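Local coordinates for GDSL-like protein (Roseburia intestinalis L1-82, PDB 6HFZ) that removes acetyl groups from complex beta-mannans, as a two-domain esterase of the GDSL (SGNH) hydrolase family, at residues 81-86 with 109-114; 116-121 with 155-160; 280-285 with 364-369; 307-312 with 340-345. One frame throughout, in Å; residues are numbered along the deposited sequence. Where two conformers were deposited one is given.

Contact 1: 81-86 with 109-114. With ACT (acetate ion), chain E.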
loop_
_atom_site.group_PDB
_atom_site.type_symbol
_atom_site.label_atom_id
_atom_site.label_comp_id
_atom_site.label_asym_id
_atom_site.label_seq_id
_atom_site.Cartn_x
_atom_site.Cartn_y
_atom_site.Cartn_z
ATOM N N GLY A 81 0.996 1.183 7.744
ATOM C CA GLY A 81 -0.280 1.792 8.033
ATOM C C GLY A 81 -0.859 2.546 6.840
ATOM O O GLY A 81 -1.552 3.562 7.050
ATOM N N THR A 82 -0.647 2.020 5.632
ATOM C CA THR A 82 -1.194 2.577 4.406
ATOM C C THR A 82 -1.775 1.481 3.509
ATOM O O THR A 82 -1.491 0.286 3.652
ATOM C CB THR A 82 -0.181 3.429 3.631
ATOM O OG1 THR A 82 0.808 2.568 3.102
ATOM C CG2 THR A 82 0.437 4.527 4.479
ATOM N N THR A 83 -2.608 1.928 2.566
ATOM C CA THR A 83 -3.530 1.059 1.809
ATOM C C THR A 83 -3.172 1.065 0.336
ATOM O O THR A 83 -2.288 1.845 -0.104
ATOM C CB THR A 83 -4.978 1.574 1.977
ATOM O OG1 THR A 83 -5.132 2.837 1.321
ATOM C CG2 THR A 83 -5.363 1.716 3.433
ATOM N N SER A 84 -3.961 0.324 -0.458
ATOM C CA SER A 84 -3.822 0.294 -1.898
ATOM C C SER A 84 -4.204 1.650 -2.497
ATOM O O SER A 84 -3.784 1.951 -3.614
ATOM C CB SER A 84 -4.641 -0.812 -2.513
ATOM O OG SER A 84 -6.035 -0.596 -2.325
ATOM N N GLN A 85 -4.987 2.463 -1.766
ATOM C CA GLN A 85 -5.326 3.839 -2.257
ATOM C C GLN A 85 -4.043 4.697 -2.292
ATOM O O GLN A 85 -3.795 5.389 -3.275
ATOM C CB GLN A 85 -6.463 4.441 -1.428
ATOM C CG GLN A 85 -6.955 5.793 -1.929
ATOM C CD GLN A 85 -8.206 6.189 -1.186
ATOM O OE1 GLN A 85 -8.631 5.516 -0.247
ATOM N NE2 GLN A 85 -8.814 7.308 -1.569
ATOM N N PHE A 86 -3.202 4.615 -1.257
ATOM C CA PHE A 86 -1.892 5.295 -1.347
ATOM C C PHE A 86 -0.999 4.576 -2.368
ATOM O O PHE A 86 -0.303 5.209 -3.167
ATOM C CB PHE A 86 -1.276 5.423 0.026
ATOM C CG PHE A 86 0.038 6.171 0.084
ATOM C CD1 PHE A 86 0.332 7.204 -0.796
ATOM C CD2 PHE A 86 0.952 5.884 1.075
ATOM C CE1 PHE A 86 1.530 7.903 -0.716
ATOM C CE2 PHE A 86 2.144 6.594 1.161
ATOM C CZ PHE A 86 2.426 7.602 0.264
ATOM N N VAL A 109 -4.530 -6.715 4.720
ATOM C CA VAL A 109 -4.868 -6.370 6.098
ATOM C C VAL A 109 -4.633 -4.876 6.341
ATOM O O VAL A 109 -4.488 -4.417 7.521
ATOM C CB VAL A 109 -4.121 -7.227 7.128
ATOM C CG1 VAL A 109 -4.627 -8.673 7.111
ATOM C CG2 VAL A 109 -2.608 -7.198 6.965
ATOM N N ASN A 110 -4.601 -4.096 5.269
ATOM C CA ASN A 110 -4.550 -2.642 5.357
ATOM C C ASN A 110 -5.854 -2.061 4.803
ATOM O O ASN A 110 -6.570 -1.320 5.494
ATOM C CB ASN A 110 -3.356 -2.066 4.589
ATOM C CG ASN A 110 -2.041 -2.312 5.289
ATOM O OD1 ASN A 110 -1.317 -3.248 4.941
ATOM N ND2 ASN A 110 -1.780 -1.544 6.347
ATOM N N ASP A 111 -6.174 -2.448 3.570
ATOM C CA ASP A 111 -7.456 -2.156 2.934
ATOM C C ASP A 111 -8.564 -2.740 3.816
ATOM O O ASP A 111 -8.417 -3.841 4.325
ATOM C CB ASP A 111 -7.587 -2.790 1.548
ATOM C CG ASP A 111 -6.697 -2.162 0.489
ATOM O OD1 ASP A 111 -5.732 -1.426 0.882
ATOM O OD2 ASP A 111 -6.967 -2.391 -0.702
ATOM N N ASP A 112 -9.679 -2.007 3.971
ATOM C CA ASP A 112 -10.930 -2.598 4.499
ATOM C C ASP A 112 -11.583 -3.415 3.376
ATOM O O ASP A 112 -11.288 -3.197 2.189
ATOM C CB ASP A 112 -11.906 -1.523 4.990
ATOM C CG ASP A 112 -11.417 -0.718 6.191
ATOM O OD1 ASP A 112 -10.747 -1.312 7.060
ATOM O OD2 ASP A 112 -11.731 0.499 6.240
ATOM N N SER A 113 -12.409 -4.416 3.742
ATOM C CA SER A 113 -13.016 -5.303 2.736
ATOM C C SER A 113 -14.291 -4.669 2.174
ATOM O O SER A 113 -15.424 -5.077 2.507
ATOM C CB SER A 113 -13.293 -6.700 3.284
ATOM O OG SER A 113 -13.362 -7.646 2.206
ATOM N N THR A 114 -14.109 -3.650 1.317
ATOM C CA THR A 114 -15.204 -2.812 0.878
ATOM C C THR A 114 -15.058 -2.578 -0.605
ATOM O O THR A 114 -13.966 -2.701 -1.141
ATOM C CB THR A 114 -15.259 -1.459 1.617
ATOM O OG1 THR A 114 -14.076 -0.711 1.306
ATOM C CG2 THR A 114 -15.481 -1.615 3.107
HETATM C C ACT E . 0.091 -2.277 8.904
HETATM O O ACT E . 0.159 -1.894 10.113
HETATM O OXT ACT E . 0.411 -1.564 7.949
HETATM C CH3 ACT E . -0.404 -3.643 8.551
#
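The turn leading into helix 84-96 passes the loop 109-114, closest where the CA atoms of Thr83 and Asp111 lie 5.2 Å apart. Asp111 grips the first turn of that helix with both carboxylate oxygens. Its OD1 takes the backbone N-H of Ser84 on the syn lone pair, with N to OD1 2.8 Å and nearly straight at 169°. OD2 is met, also on the syn side but 20° out of the carboxylate plane, by Ser84 OG at 2.6 Å. A short acid suits the place because its two oxygens match a first-turn N-H, which has no helical carbonyl to meet, and the hydroxyl of the same serine. Thr83 is the N-cap; its OG1 accepts weakly from Gln85 N, while its CB rests 3.3 Å from Asp111 OD1. Asn110, with CG beside its backbone N (chi1 -73°), reaches past the carbonyl of Thr82 and presents ND2 to an acetate ion, 2.7 Å from OXT. Gly81 N donates to the same OXT from 2.8 Å; the glycine readily adopts the positive phi found here. Acetate also bonds to Ser41 N and His193 NE2, consistent with the oxyanion hole of SGNH hydrolases, to which glycine and asparagine each contribute a donor. Helix 115-129 packs against Thr83, Ser84 and Gln85 through Phe117, Tyr121 and Thr120, and strand 329-336 meets Thr82 and Phe86 through Leu330.

Contact 2: 116-121 with 155-160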
loop_
_atom_site.group_PDB
_atom_site.type_symbol
_atom_site.label_atom_id
_atom_site.label_comp_id
_atom_site.label_asym_id
_atom_site.label_seq_id
_atom_site.Cartn_x
_atom_site.Cartn_y
_atom_site.Cartn_z
ATOM N N HIS A 116 -15.010 0.250 -2.134
ATOM C CA HIS A 116 -14.043 1.348 -2.279
ATOM C C HIS A 116 -12.626 0.788 -2.488
ATOM O O HIS A 116 -11.953 1.182 -3.434
ATOM C CB HIS A 116 -14.113 2.265 -1.055
ATOM C CG HIS A 116 -13.029 3.280 -1.019
ATOM N ND1 HIS A 116 -13.019 4.396 -1.847
ATOM C CD2 HIS A 116 -11.880 3.328 -0.304
ATOM C CE1 HIS A 116 -11.908 5.077 -1.632
ATOM N NE2 HIS A 116 -11.204 4.454 -0.682
ATOM N N PHE A 117 -12.178 -0.098 -1.587
ATOM C CA PHE A 117 -10.861 -0.713 -1.682
ATOM C C PHE A 117 -10.749 -1.718 -2.833
ATOM O O PHE A 117 -9.663 -1.888 -3.401
ATOM C CB PHE A 117 -10.431 -1.230 -0.297
ATOM C CG PHE A 117 -10.052 -0.100 0.629
ATOM C CD1 PHE A 117 -8.922 0.677 0.392
ATOM C CD2 PHE A 117 -10.837 0.205 1.741
ATOM C CE1 PHE A 117 -8.617 1.751 1.213
ATOM C CE2 PHE A 117 -10.503 1.255 2.587
ATOM C CZ PHE A 117 -9.393 2.024 2.321
HETATM N N MSE A 118 -11.849 -2.379 -3.211
HETATM C CA MSE A 118 -11.829 -3.173 -4.434
HETATM C C MSE A 118 -11.440 -2.271 -5.608
HETATM O O MSE A 118 -10.633 -2.659 -6.460
HETATM C CB MSE A 118 -13.097 -3.946 -4.797
HETATM C CG MSE A 118 -12.742 -4.956 -5.851
HETATM SE SE MSE A 118 -14.206 -6.258 -6.102
HETATM C CE MSE A 118 -15.708 -5.018 -5.795
ATOM N N GLU A 119 -12.005 -1.063 -5.632
ATOM C CA GLU A 119 -11.766 -0.123 -6.726
ATOM C C GLU A 119 -10.327 0.417 -6.703
ATOM O O GLU A 119 -9.665 0.444 -7.741
ATOM C CB GLU A 119 -12.803 1.003 -6.671
ATOM C CG GLU A 119 -12.779 1.876 -7.914
ATOM C CD GLU A 119 -13.830 2.980 -7.993
ATOM O OE1 GLU A 119 -14.677 3.096 -7.074
ATOM O OE2 GLU A 119 -13.788 3.754 -8.946
ATOM N N THR A 120 -9.836 0.804 -5.522
ATOM C CA THR A 120 -8.457 1.299 -5.425
ATOM C C THR A 120 -7.464 0.177 -5.773
ATOM O O THR A 120 -6.471 0.411 -6.475
ATOM C CB THR A 120 -8.145 1.997 -4.099
ATOM O OG1 THR A 120 -8.222 1.020 -3.050
ATOM C CG2 THR A 120 -9.097 3.128 -3.770
ATOM N N TYR A 121 -7.652 -1.030 -5.231
ATOM C CA TYR A 121 -6.775 -2.168 -5.563
ATOM C C TYR A 121 -6.801 -2.505 -7.058
ATOM O O TYR A 121 -5.759 -2.825 -7.631
ATOM C CB TYR A 121 -7.216 -3.347 -4.719
ATOM C CG TYR A 121 -6.303 -4.520 -4.575
ATOM C CD1 TYR A 121 -5.349 -4.530 -3.576
ATOM C CD2 TYR A 121 -6.546 -5.692 -5.285
ATOM C CE1 TYR A 121 -4.607 -5.659 -3.316
ATOM C CE2 TYR A 121 -5.802 -6.827 -5.039
ATOM C CZ TYR A 121 -4.831 -6.804 -4.051
ATOM O OH TYR A 121 -4.124 -7.933 -3.720
ATOM N N HIS A 155 -10.012 -8.403 -2.773
ATOM C CA HIS A 155 -8.779 -8.525 -3.524
ATOM C C HIS A 155 -8.784 -9.749 -4.455
ATOM O O HIS A 155 -8.192 -9.731 -5.562
ATOM C CB HIS A 155 -7.601 -8.485 -2.575
ATOM C CG HIS A 155 -7.478 -7.171 -1.878
ATOM N ND1 HIS A 155 -6.635 -6.999 -0.788
ATOM C CD2 HIS A 155 -8.033 -5.968 -2.135
ATOM C CE1 HIS A 155 -6.732 -5.729 -0.394
ATOM N NE2 HIS A 155 -7.541 -5.065 -1.225
ATOM N N GLY A 156 -9.395 -10.828 -3.979
ATOM C CA GLY A 156 -9.487 -12.076 -4.724
ATOM C C GLY A 156 -10.323 -11.941 -5.990
ATOM O O GLY A 156 -10.069 -12.661 -6.976
ATOM N N ARG A 157 -11.347 -11.095 -5.952
ATOM C CA ARG A 157 -12.170 -10.821 -7.138
ATOM C C ARG A 157 -11.304 -10.195 -8.215
ATOM O O ARG A 157 -11.479 -10.494 -9.417
ATOM C CB ARG A 157 -13.347 -9.905 -6.828
ATOM C CG ARG A 157 -14.391 -10.563 -5.944
ATOM C CD ARG A 157 -15.418 -9.557 -5.446
ATOM N NE ARG A 157 -16.563 -10.228 -4.838
ATOM C CZ ARG A 157 -17.391 -9.682 -3.946
ATOM N NH1 ARG A 157 -17.341 -8.386 -3.688
ATOM N NH2 ARG A 157 -18.239 -10.455 -3.280
ATOM N N ILE A 158 -10.368 -9.336 -7.799
ATOM C CA ILE A 158 -9.401 -8.745 -8.734
ATOM C C ILE A 158 -8.397 -9.792 -9.207
ATOM O O ILE A 158 -8.057 -9.821 -10.402
ATOM C CB ILE A 158 -8.699 -7.514 -8.114
ATOM C CG1 ILE A 158 -9.719 -6.447 -7.728
ATOM C CG2 ILE A 158 -7.608 -6.982 -9.032
ATOM C CD1 ILE A 158 -10.756 -6.109 -8.815
ATOM N N ALA A 159 -7.913 -10.648 -8.301
ATOM C CA ALA A 159 -7.027 -11.721 -8.673
ATOM C C ALA A 159 -7.632 -12.568 -9.804
ATOM O O ALA A 159 -6.921 -12.875 -10.763
ATOM C CB ALA A 159 -6.716 -12.590 -7.483
ATOM N N ARG A 160 -8.906 -12.935 -9.681
ATOM C CA ARG A 160 -9.527 -13.882 -10.636
ATOM C C ARG A 160 -9.812 -13.116 -11.942
ATOM O O ARG A 160 -9.623 -13.675 -13.058
ATOM C CB ARG A 160 -10.770 -14.507 -9.987
ATOM C CG ARG A 160 -10.453 -15.558 -8.929
ATOM C CD ARG A 160 -11.681 -16.265 -8.386
ATOM N NE ARG A 160 -12.643 -15.363 -7.804
ATOM C CZ ARG A 160 -12.637 -14.979 -6.533
ATOM N NH1 ARG A 160 -11.676 -15.371 -5.697
ATOM N NH2 ARG A 160 -13.652 -14.260 -6.114
#
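Tyr121 and His155 lie face to face, ring centroids 3.5 Å apart and planes only 7° from parallel. The overlap is nearly full: CD2 of His155 sits over the centre of the phenol ring, and Tyr121 CE1 over that of the imidazole, although the two side chains arrive at about a right angle to each other. Tyr121 CG stands anti to its backbone N (chi1 -164°), which carries the ring across the gap between the helices. His155 CB adds a CH-pi contact over the same phenol face, 3.9 Å from the Tyr121 centroid. Hydrogen bonds from both ring nitrogens, ND1 with Ser108 OG and NE2 with Asp111, hold the imidazole in the rotation that turns its face to the tyrosine. The helices belong to successive beta-alpha-beta crossovers of the alpha/beta/alpha SGNH fold, following strands 102-106 and 136-141 and running in roughly the same direction; the axes of the segments 116-121 and 155-160 approach to 9.5 Å and cross at -38°. Apolar packing completes the interface, chiefly through Ile158, whose CB meets the edge of the Tyr121 ring, 4.0 Å from CD2. Met118, a selenomethionine, was modelled in two conformers, so its contacts are less certain: in one of them CG lies 3.7 Å from Ile158 CD1, and SE lies near Arg157 CD, whose aliphatic stem crosses it at about a right angle.

Contact 3: 280-285 with 364-369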
loop_
_atom_site.group_PDB
_atom_site.type_symbol
_atom_site.label_atom_id
_atom_site.label_comp_id
_atom_site.label_asym_id
_atom_site.label_seq_id
_atom_site.Cartn_x
_atom_site.Cartn_y
_atom_site.Cartn_z
ATOM N N ILE A 280 -4.051 26.940 2.835
ATOM C CA ILE A 280 -3.409 26.621 1.584
ATOM C C ILE A 280 -4.510 26.284 0.574
ATOM O O ILE A 280 -5.533 25.741 0.973
ATOM C CB ILE A 280 -2.424 25.453 1.793
ATOM C CG1 ILE A 280 -1.682 25.096 0.499
ATOM C CG2 ILE A 280 -3.157 24.253 2.388
ATOM C CD1 ILE A 280 -0.641 23.970 0.695
ATOM N N THR A 281 -4.312 26.671 -0.677
ATOM C CA THR A 281 -5.254 26.388 -1.770
ATOM C C THR A 281 -4.489 25.662 -2.885
ATOM O O THR A 281 -3.292 25.953 -3.183
ATOM C CB THR A 281 -5.952 27.657 -2.282
ATOM O OG1 THR A 281 -4.933 28.517 -2.786
ATOM C CG2 THR A 281 -6.741 28.366 -1.208
ATOM N N LEU A 282 -5.161 24.655 -3.450
ATOM C CA LEU A 282 -4.657 23.810 -4.493
ATOM C C LEU A 282 -5.732 23.662 -5.559
ATOM O O LEU A 282 -6.895 23.523 -5.216
ATOM C CB LEU A 282 -4.376 22.399 -3.953
ATOM C CG LEU A 282 -3.469 22.279 -2.739
ATOM C CD1 LEU A 282 -4.230 22.259 -1.437
ATOM C CD2 LEU A 282 -2.589 21.036 -2.866
ATOM N N ASP A 283 -5.290 23.575 -6.815
ATOM C CA ASP A 283 -6.065 23.112 -7.941
ATOM C C ASP A 283 -5.812 21.611 -8.127
ATOM O O ASP A 283 -4.674 21.198 -8.294
ATOM C CB ASP A 283 -5.636 23.816 -9.235
ATOM C CG ASP A 283 -5.941 25.309 -9.286
ATOM O OD1 ASP A 283 -6.802 25.760 -8.509
ATOM O OD2 ASP A 283 -5.309 26.006 -10.115
ATOM N N VAL A 284 -6.885 20.811 -8.086
ATOM C CA VAL A 284 -6.764 19.354 -8.146
ATOM C C VAL A 284 -7.793 18.803 -9.134
ATOM O O VAL A 284 -8.988 18.827 -8.847
ATOM C CB VAL A 284 -6.925 18.707 -6.761
ATOM C CG1 VAL A 284 -6.707 17.195 -6.870
ATOM C CG2 VAL A 284 -5.999 19.346 -5.705
ATOM N N GLU A 285 -7.290 18.260 -10.246
ATOM C CA GLU A 285 -8.096 17.644 -11.294
ATOM C C GLU A 285 -8.438 16.183 -10.933
ATOM O O GLU A 285 -7.577 15.403 -10.477
ATOM C CB GLU A 285 -7.366 17.684 -12.636
ATOM C CG GLU A 285 -8.283 17.414 -13.819
ATOM C CD GLU A 285 -7.731 17.755 -15.207
ATOM O OE1 GLU A 285 -8.476 17.583 -16.185
ATOM O OE2 GLU A 285 -6.572 18.201 -15.313
ATOM N N VAL A 364 0.416 16.209 3.978
ATOM C CA VAL A 364 1.359 15.480 3.168
ATOM C C VAL A 364 1.024 15.665 1.676
ATOM O O VAL A 364 1.889 15.933 0.844
ATOM C CB VAL A 364 1.401 13.992 3.557
ATOM C CG1 VAL A 364 2.281 13.184 2.592
ATOM C CG2 VAL A 364 1.803 13.801 5.023
ATOM N N SER A 365 -0.247 15.515 1.278
ATOM C CA SER A 365 -0.615 15.595 -0.113
ATOM C C SER A 365 -2.120 15.799 -0.238
ATOM O O SER A 365 -2.854 15.456 0.678
ATOM C CB SER A 365 -0.242 14.340 -0.915
ATOM O OG SER A 365 -1.189 13.260 -0.701
ATOM N N VAL A 366 -2.545 16.327 -1.399
ATOM C CA VAL A 366 -3.954 16.114 -1.841
ATOM C C VAL A 366 -3.913 15.286 -3.121
ATOM O O VAL A 366 -3.116 15.566 -4.035
ATOM C CB VAL A 366 -4.693 17.450 -2.064
ATOM C CG1 VAL A 366 -6.133 17.191 -2.517
ATOM C CG2 VAL A 366 -4.643 18.325 -0.812
ATOM N N ILE A 367 -4.723 14.220 -3.205
ATOM C CA ILE A 367 -4.647 13.298 -4.346
ATOM C C ILE A 367 -5.888 13.463 -5.222
ATOM O O ILE A 367 -7.011 13.349 -4.759
ATOM C CB ILE A 367 -4.489 11.827 -3.912
ATOM C CG1 ILE A 367 -3.227 11.600 -3.077
ATOM C CG2 ILE A 367 -4.527 10.891 -5.118
ATOM C CD1 ILE A 367 -3.156 10.248 -2.352
ATOM N N GLY A 368 -5.660 13.692 -6.509
ATOM C CA GLY A 368 -6.716 13.720 -7.467
ATOM C C GLY A 368 -6.695 12.461 -8.309
ATOM O O GLY A 368 -5.634 12.084 -8.831
ATOM N N SER A 369 -7.870 11.857 -8.515
ATOM C CA SER A 369 -7.948 10.614 -9.235
ATOM C C SER A 369 -9.019 10.675 -10.314
ATOM O O SER A 369 -10.035 11.337 -10.126
ATOM C CB SER A 369 -8.226 9.497 -8.277
ATOM O OG SER A 369 -7.242 9.465 -7.263
HETATM O O HOH W 1 -6.623 12.757 -12.036
#
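With no aromatic ring in the contact, the flat groups that meet are peptides: CG1 of Val284 stands over one face of the Ile367-Gly368 peptide, 3.7 Å from Gly368 N and 3.5 Å from Gly368 CA. Beside it, Glu285 O accepts a CA-H...O contact from Gly368 CA at 3.6 Å. Glycine suits this place because nothing projects from its CA toward Val284 and Glu285, and the backbones can come close. One water also spans the pair, 3.2 Å from Glu285 O and, more weakly, bound to Gly368 O. Farther along, the packing is methyl on methyl. The two branches of Val284 divide the work: CG1, anti to its backbone N (chi1 -177°), covers the glycine, while CG2 touches Val366 CG1 at 3.9 Å. The other methyl of Val366, CG2, fits against the fork of Leu282, equally far from CD1 and CD2 at 4.0 Å. Strand 279-286 belongs to one antiparallel sheet and 361-370 to another, consistent with the interior of a beta-sandwich; the axes of the segments 280-285 and 364-369 are 28° apart and approach to 6.3 Å. Ile289 and His241 extend the layer around Val284. Here the two sheets meet through apolar branched side chains, while each backbone is hydrogen-bonded within its own sheet; between these two segments the polar contacts lie at the Glu285 end, where a water links the carbonyls, weakly on the Gly368 side.

Contact 4: 307-312 with 340-345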
loop_
_atom_site.group_PDB
_atom_site.type_symbol
_atom_site.label_atom_id
_atom_site.label_comp_id
_atom_site.label_asym_id
_atom_site.label_seq_id
_atom_site.Cartn_x
_atom_site.Cartn_y
_atom_site.Cartn_z
ATOM N N ILE A 307 -12.050 21.810 2.407
ATOM C CA ILE A 307 -13.191 22.289 1.711
ATOM C C ILE A 307 -12.935 22.123 0.221
ATOM O O ILE A 307 -11.883 22.507 -0.281
ATOM C CB ILE A 307 -13.434 23.767 2.049
ATOM C CG1 ILE A 307 -13.692 23.964 3.544
ATOM C CG2 ILE A 307 -14.579 24.323 1.204
ATOM C CD1 ILE A 307 -13.809 25.420 3.955
ATOM N N VAL A 308 -13.917 21.565 -0.497
ATOM C CA VAL A 308 -13.775 21.335 -1.902
ATOM C C VAL A 308 -14.800 22.239 -2.612
ATOM O O VAL A 308 -15.978 22.196 -2.240
ATOM C CB VAL A 308 -13.949 19.847 -2.253
ATOM C CG1 VAL A 308 -13.909 19.596 -3.744
ATOM C CG2 VAL A 308 -12.885 19.013 -1.573
ATOM N N ASP A 309 -14.319 23.027 -3.580
ATOM C CA ASP A 309 -15.142 23.867 -4.467
ATOM C C ASP A 309 -16.054 24.802 -3.647
ATOM O O ASP A 309 -17.243 24.950 -3.972
ATOM C CB ASP A 309 -15.977 22.954 -5.377
ATOM C CG ASP A 309 -15.147 22.138 -6.353
ATOM O OD1 ASP A 309 -14.110 22.685 -6.816
ATOM O OD2 ASP A 309 -15.548 20.954 -6.644
ATOM N N GLY A 310 -15.527 25.338 -2.543
ATOM C CA GLY A 310 -16.242 26.259 -1.655
ATOM C C GLY A 310 -17.432 25.655 -0.918
ATOM O O GLY A 310 -18.235 26.390 -0.330
ATOM N N ASP A 311 -17.559 24.328 -0.885
ATOM C CA ASP A 311 -18.668 23.675 -0.204
ATOM C C ASP A 311 -18.345 23.649 1.297
ATOM O O ASP A 311 -18.154 22.582 1.910
ATOM C CB ASP A 311 -18.925 22.285 -0.787
ATOM C CG ASP A 311 -20.186 21.597 -0.293
ATOM O OD1 ASP A 311 -20.934 22.215 0.502
ATOM O OD2 ASP A 311 -20.361 20.416 -0.647
ATOM N N ALA A 312 -18.260 24.851 1.878
ATOM C CA ALA A 312 -17.669 25.070 3.189
ATOM C C ALA A 312 -18.611 24.575 4.280
ATOM O O ALA A 312 -18.152 24.247 5.386
ATOM C CB ALA A 312 -17.335 26.530 3.396
ATOM N N GLU A 340 -17.784 15.123 -10.199
ATOM C CA GLU A 340 -17.586 15.649 -11.509
ATOM C C GLU A 340 -16.082 15.697 -11.740
ATOM O O GLU A 340 -15.307 16.083 -10.838
ATOM C CB GLU A 340 -18.226 17.033 -11.625
ATOM C CG GLU A 340 -17.967 17.733 -12.934
ATOM C CD GLU A 340 -18.707 19.052 -13.071
ATOM O OE1 GLU A 340 -19.086 19.366 -14.213
ATOM O OE2 GLU A 340 -18.911 19.762 -12.023
ATOM N N ASN A 341 -15.692 15.254 -12.924
ATOM C CA ASN A 341 -14.319 15.274 -13.344
ATOM C C ASN A 341 -13.986 16.666 -13.916
ATOM O O ASN A 341 -14.335 16.989 -15.037
ATOM C CB ASN A 341 -14.036 14.165 -14.353
ATOM C CG ASN A 341 -12.561 13.845 -14.422
ATOM O OD1 ASN A 341 -11.711 14.705 -14.168
ATOM N ND2 ASN A 341 -12.263 12.587 -14.685
ATOM N N LYS A 342 -13.284 17.466 -13.115
ATOM C CA LYS A 342 -12.923 18.830 -13.446
ATOM C C LYS A 342 -11.773 19.262 -12.533
ATOM O O LYS A 342 -11.365 18.522 -11.632
ATOM C CB LYS A 342 -14.145 19.742 -13.282
ATOM C CG LYS A 342 -14.691 19.877 -11.872
ATOM C CD LYS A 342 -15.681 21.031 -11.697
ATOM C CE LYS A 342 -16.247 21.069 -10.296
ATOM N NZ LYS A 342 -16.821 22.396 -9.958
ATOM N N VAL A 343 -11.240 20.458 -12.773
ATOM C CA VAL A 343 -10.261 21.027 -11.866
ATOM C C VAL A 343 -10.996 21.545 -10.623
ATOM O O VAL A 343 -11.682 22.541 -10.686
ATOM C CB VAL A 343 -9.404 22.119 -12.541
ATOM C CG1 VAL A 343 -10.224 23.316 -13.001
ATOM C CG2 VAL A 343 -8.302 22.596 -11.615
ATOM N N HIS A 344 -10.870 20.849 -9.492
ATOM C CA HIS A 344 -11.489 21.225 -8.230
ATOM C C HIS A 344 -10.596 22.219 -7.481
ATOM O O HIS A 344 -9.390 22.069 -7.498
ATOM C CB HIS A 344 -11.740 19.990 -7.350
ATOM C CG HIS A 344 -12.696 19.033 -7.991
ATOM N ND1 HIS A 344 -14.060 19.196 -7.868
ATOM C CD2 HIS A 344 -12.505 17.958 -8.792
ATOM C CE1 HIS A 344 -14.677 18.250 -8.553
ATOM N NE2 HIS A 344 -13.738 17.450 -9.109
ATOM N N LYS A 345 -11.213 23.165 -6.775
ATOM C CA LYS A 345 -10.480 24.005 -5.872
ATOM C C LYS A 345 -10.525 23.326 -4.504
ATOM O O LYS A 345 -11.580 22.868 -4.043
ATOM C CB LYS A 345 -11.028 25.436 -5.857
ATOM C CG LYS A 345 -10.475 26.297 -4.733
ATOM C CD LYS A 345 -10.828 27.774 -4.851
ATOM C CE LYS A 345 -10.284 28.615 -3.710
ATOM N NZ LYS A 345 -10.870 28.234 -2.402
#
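Asp309 sets its carboxylate at the edge of the His344 ring. The OD2 oxygen, using its syn lone pair, accepts from His344 ND1 at 2.6 Å along a nearly straight line (167°) that stays in the ring plane, although carboxylate and imidazole planes are 33° apart. With CG beside its backbone N (chi1 -66°), the side chain turns toward strand 342-352, and OD1 takes the backbone N-H of Lys345, 2.9 Å from N and nearly along the C-O axis. Asp309 N donates to Lys345 O at 2.8 Å. The aspartate thus pairs with the strand through both its backbone and its side chain, the carboxylate standing in for a strand carbonyl just where strand 303-308 ends and a type I' turn from Val308 to Asp311 begins. Asp309 and Gly310 occupy the two corners with positive phi, a conformation open to glycine and tolerated by aspartate. Other partners surround the histidine. His344 NE2 donates to Glu340 O at 2.7 Å and bonds weakly to Gly286 O as well. Lys342 CG lies over one face of the ring, and Val308 CG1 approaches it obliquely. The extended Lys342 chain brings NZ to 3.8 Å from Asp309 OD2 and 3.9 Å from Glu340 OE2, both long salt bridges in a small surface network. Since both ring nitrogens of His344 serve as donors and a carboxylate faces ND1, the imidazole may well carry a positive charge; charge would then reinforce the hydrogen bonds that join the turn to the start of strand 342-352.

In the fold
Contacts 1 and 2 form one unit, their centres 11 Å apart: Asp111 OD2, already bound to Ser84, lies 2.8 Å from His155 NE2, and Ser84 OG meets Thr120 OG1 at the same distance. His155 thus lies in a second shell, bonded to the residue next to Asn110, and may help position it beside the acetate and the probable Ser41-His193-Asp190 triad. Contacts 3 and 4 make a second unit in the all-beta part, centres 10 Å apart, joined by a bond of 2.8 Å between His344 N and Val284 O of neighbouring strands. Contact 3 comes within about 5 Å of contact 1 at the nearest atoms, whereas contact 4 stays about 12 Å from it.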